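Actin-binding protein (PDB 1HQZ) binds actin filaments but not monomers and regulates actin assembly by the ARP2/3 complex, its N-terminal cofilin-homology domain being the part described here. Local coordinates at residues D16-K21 with T31-S36. Residues are numbered along the deposited sequence; the frame is centred on the assembly and turned at random.
Sequences DAEYLK and TWLIIS
Glu18 and Leu33 carry the contact between helix 12-24 and strand 32-37, and a single pair of carbons defines it: Leu33 CD2 stops 3.8 Å from Glu18 CB. The same methyl lies 4.3 Å from Tyr19 N, which places it against the helix at the join between residues 18 and 19. Both separations are those of van der Waals packing, and the two segments together bury just 94 Å².

Side-chain torsions explain how a glutamate can pack on a leucine while its carboxylate stays clear of it. On the strand, CG of Leu33 is anti to the backbone N (chi1 155°), and one branch, CD2, reaches the helix. On the helix, the CA-CB bond of Glu18 heads for the strand, but CG lies beside the backbone N and the chain bends again at chi2 (-54°), turning the carboxylate away from Leu33. Its OE1 thereby comes to 3.6 Å from NZ of Lys21, a long salt bridge within the helix, reached by an extended lysine chain.

Further out, Tyr19 directs its ring away from Leu33 and packs on Leu68 of the adjacent strand 65-71, while its hydroxyl is hydrogen-bonded to the carbonyl oxygen of Lys112. Leu33 itself is held by backbone hydrogen bonding to Leu68, and its side chain also touches Thr48 of strand 43-49. On the other face of the sheet, Trp32 and Ile34 pack against Phe55 of helix 52-56.

This is helix-on-sheet packing in an ADF-homology fold, where helices cover both faces of a central mixed sheet. Its chemistry is divided: the aliphatic base of Glu18 meets the buried leucine, whereas the charged end pairs with Lys21 at the partly exposed flank, so hydrophobic contact is made without drawing the carboxylate into the interface.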
loop_
_atom_site.group_PDB
_atom_site.type_symbol
_atom_site.label_atom_id
_atom_site.label_comp_id
_atom_site.label_asym_id
_atom_site.label_seq_id
_atom_site.Cartn_x
_atom_site.Cartn_y
_atom_site.Cartn_z
ATOM N N ASP A 16 3.011 -5.738 -10.748
ATOM C CA ASP A 16 2.238 -4.968 -11.728
ATOM C C ASP A 16 0.893 -5.595 -12.072
ATOM O O ASP A 16 -0.075 -4.885 -12.335
ATOM C CB ASP A 16 3.041 -4.759 -13.016
ATOM C CG ASP A 16 4.317 -3.971 -12.788
ATOM O OD1 ASP A 16 4.346 -3.140 -11.855
ATOM O OD2 ASP A 16 5.286 -4.172 -13.545
ATOM N N ALA A 17 0.832 -6.920 -12.063
ATOM C CA ALA A 17 -0.404 -7.619 -12.379
ATOM C C ALA A 17 -1.497 -7.267 -11.376
ATOM O O ALA A 17 -2.647 -7.041 -11.749
ATOM C CB ALA A 17 -0.165 -9.119 -12.385
ATOM N N GLU A 18 -1.138 -7.226 -10.097
ATOM C CA GLU A 18 -2.109 -6.888 -9.057
ATOM C C GLU A 18 -2.374 -5.387 -9.095
ATOM O O GLU A 18 -3.517 -4.934 -8.978
ATOM C CB GLU A 18 -1.575 -7.297 -7.685
ATOM C CG GLU A 18 -1.189 -8.773 -7.583
ATOM C CD GLU A 18 -2.319 -9.718 -7.994
ATOM O OE1 GLU A 18 -3.501 -9.356 -7.834
ATOM O OE2 GLU A 18 -2.026 -10.837 -8.468
ATOM N N TYR A 19 -1.306 -4.620 -9.279
ATOM C CA TYR A 19 -1.406 -3.170 -9.350
ATOM C C TYR A 19 -2.450 -2.712 -10.379
ATOM O O TYR A 19 -3.368 -1.959 -10.051
ATOM C CB TYR A 19 -0.037 -2.581 -9.692
ATOM C CG TYR A 19 -0.068 -1.124 -10.087
ATOM C CD1 TYR A 19 -0.336 -0.122 -9.152
ATOM C CD2 TYR A 19 0.146 -0.749 -11.411
ATOM C CE1 TYR A 19 -0.392 1.230 -9.540
ATOM C CE2 TYR A 19 0.093 0.593 -11.808
ATOM C CZ TYR A 19 -0.176 1.572 -10.876
ATOM O OH TYR A 19 -0.239 2.881 -11.291
ATOM N N LEU A 20 -2.319 -3.176 -11.618
ATOM C CA LEU A 20 -3.260 -2.786 -12.672
ATOM C C LEU A 20 -4.692 -3.156 -12.344
ATOM O O LEU A 20 -5.596 -2.333 -12.508
ATOM C CB LEU A 20 -2.867 -3.411 -14.017
ATOM C CG LEU A 20 -1.676 -2.745 -14.703
ATOM C CD1 LEU A 20 -1.335 -3.501 -15.976
ATOM C CD2 LEU A 20 -2.006 -1.287 -15.014
ATOM N N LYS A 21 -4.895 -4.391 -11.885
ATOM C CA LYS A 21 -6.232 -4.866 -11.513
ATOM C C LYS A 21 -6.883 -3.863 -10.574
ATOM O O LYS A 21 -8.035 -3.454 -10.761
ATOM C CB LYS A 21 -6.168 -6.188 -10.748
ATOM C CG LYS A 21 -5.951 -7.448 -11.533
ATOM C CD LYS A 21 -6.067 -8.610 -10.554
ATOM C CE LYS A 21 -5.684 -9.924 -11.165
ATOM N NZ LYS A 21 -5.755 -10.991 -10.128
ATOM N N THR A 31 -9.266 -5.582 -4.706
ATOM C CA THR A 31 -9.296 -4.122 -4.619
ATOM C C THR A 31 -8.150 -3.577 -3.777
ATOM O O THR A 31 -8.018 -2.371 -3.598
ATOM C CB THR A 31 -10.608 -3.629 -4.012
ATOM O OG1 THR A 31 -10.723 -4.116 -2.668
ATOM C CG2 THR A 31 -11.781 -4.127 -4.830
ATOM N N TRP A 32 -7.337 -4.467 -3.229
ATOM C CA TRP A 32 -6.197 -4.028 -2.447
ATOM C C TRP A 32 -5.058 -5.027 -2.539
ATOM O O TRP A 32 -5.260 -6.198 -2.874
ATOM C CB TRP A 32 -6.579 -3.770 -0.982
ATOM C CG TRP A 32 -7.093 -4.946 -0.208
ATOM C CD1 TRP A 32 -8.395 -5.230 0.086
ATOM C CD2 TRP A 32 -6.305 -5.932 0.466
ATOM N NE1 TRP A 32 -8.469 -6.321 0.915
ATOM C CE2 TRP A 32 -7.200 -6.773 1.165
ATOM C CE3 TRP A 32 -4.927 -6.184 0.549
ATOM C CZ2 TRP A 32 -6.763 -7.854 1.941
ATOM C CZ3 TRP A 32 -4.492 -7.249 1.317
ATOM C CH2 TRP A 32 -5.412 -8.074 2.008
ATOM N N LEU A 33 -3.859 -4.546 -2.239
ATOM C CA LEU A 33 -2.639 -5.341 -2.312
ATOM C C LEU A 33 -1.626 -4.844 -1.290
ATOM O O LEU A 33 -1.533 -3.643 -1.036
ATOM C CB LEU A 33 -2.005 -5.192 -3.708
ATOM C CG LEU A 33 -0.487 -5.434 -3.840
ATOM C CD1 LEU A 33 -0.180 -6.926 -3.714
ATOM C CD2 LEU A 33 0.001 -4.902 -5.204
ATOM N N ILE A 34 -0.877 -5.770 -0.708
ATOM C CA ILE A 34 0.176 -5.410 0.227
ATOM C C ILE A 34 1.428 -6.114 -0.274
ATOM O O ILE A 34 1.411 -7.334 -0.491
ATOM C CB ILE A 34 -0.095 -5.914 1.668
ATOM C CG1 ILE A 34 -1.249 -5.117 2.298
ATOM C CG2 ILE A 34 1.181 -5.778 2.512
ATOM C CD1 ILE A 34 -1.543 -5.487 3.764
ATOM N N ILE A 35 2.496 -5.358 -0.501
ATOM C CA ILE A 35 3.742 -5.985 -0.933
ATOM C C ILE A 35 4.719 -5.986 0.236
ATOM O O ILE A 35 4.864 -4.987 0.942
ATOM C CB ILE A 35 4.385 -5.263 -2.147
ATOM C CG1 ILE A 35 4.744 -3.825 -1.776
ATOM C CG2 ILE A 35 3.446 -5.334 -3.349
ATOM C CD1 ILE A 35 5.507 -3.101 -2.853
ATOM N N SER A 36 5.393 -7.114 0.426
ATOM C CA SER A 36 6.332 -7.288 1.523
ATOM C C SER A 36 7.634 -7.921 1.013
ATOM O O SER A 36 7.649 -8.597 -0.021
ATOM C CB SER A 36 5.675 -8.172 2.592
ATOM O OG SER A 36 6.445 -8.235 3.780
#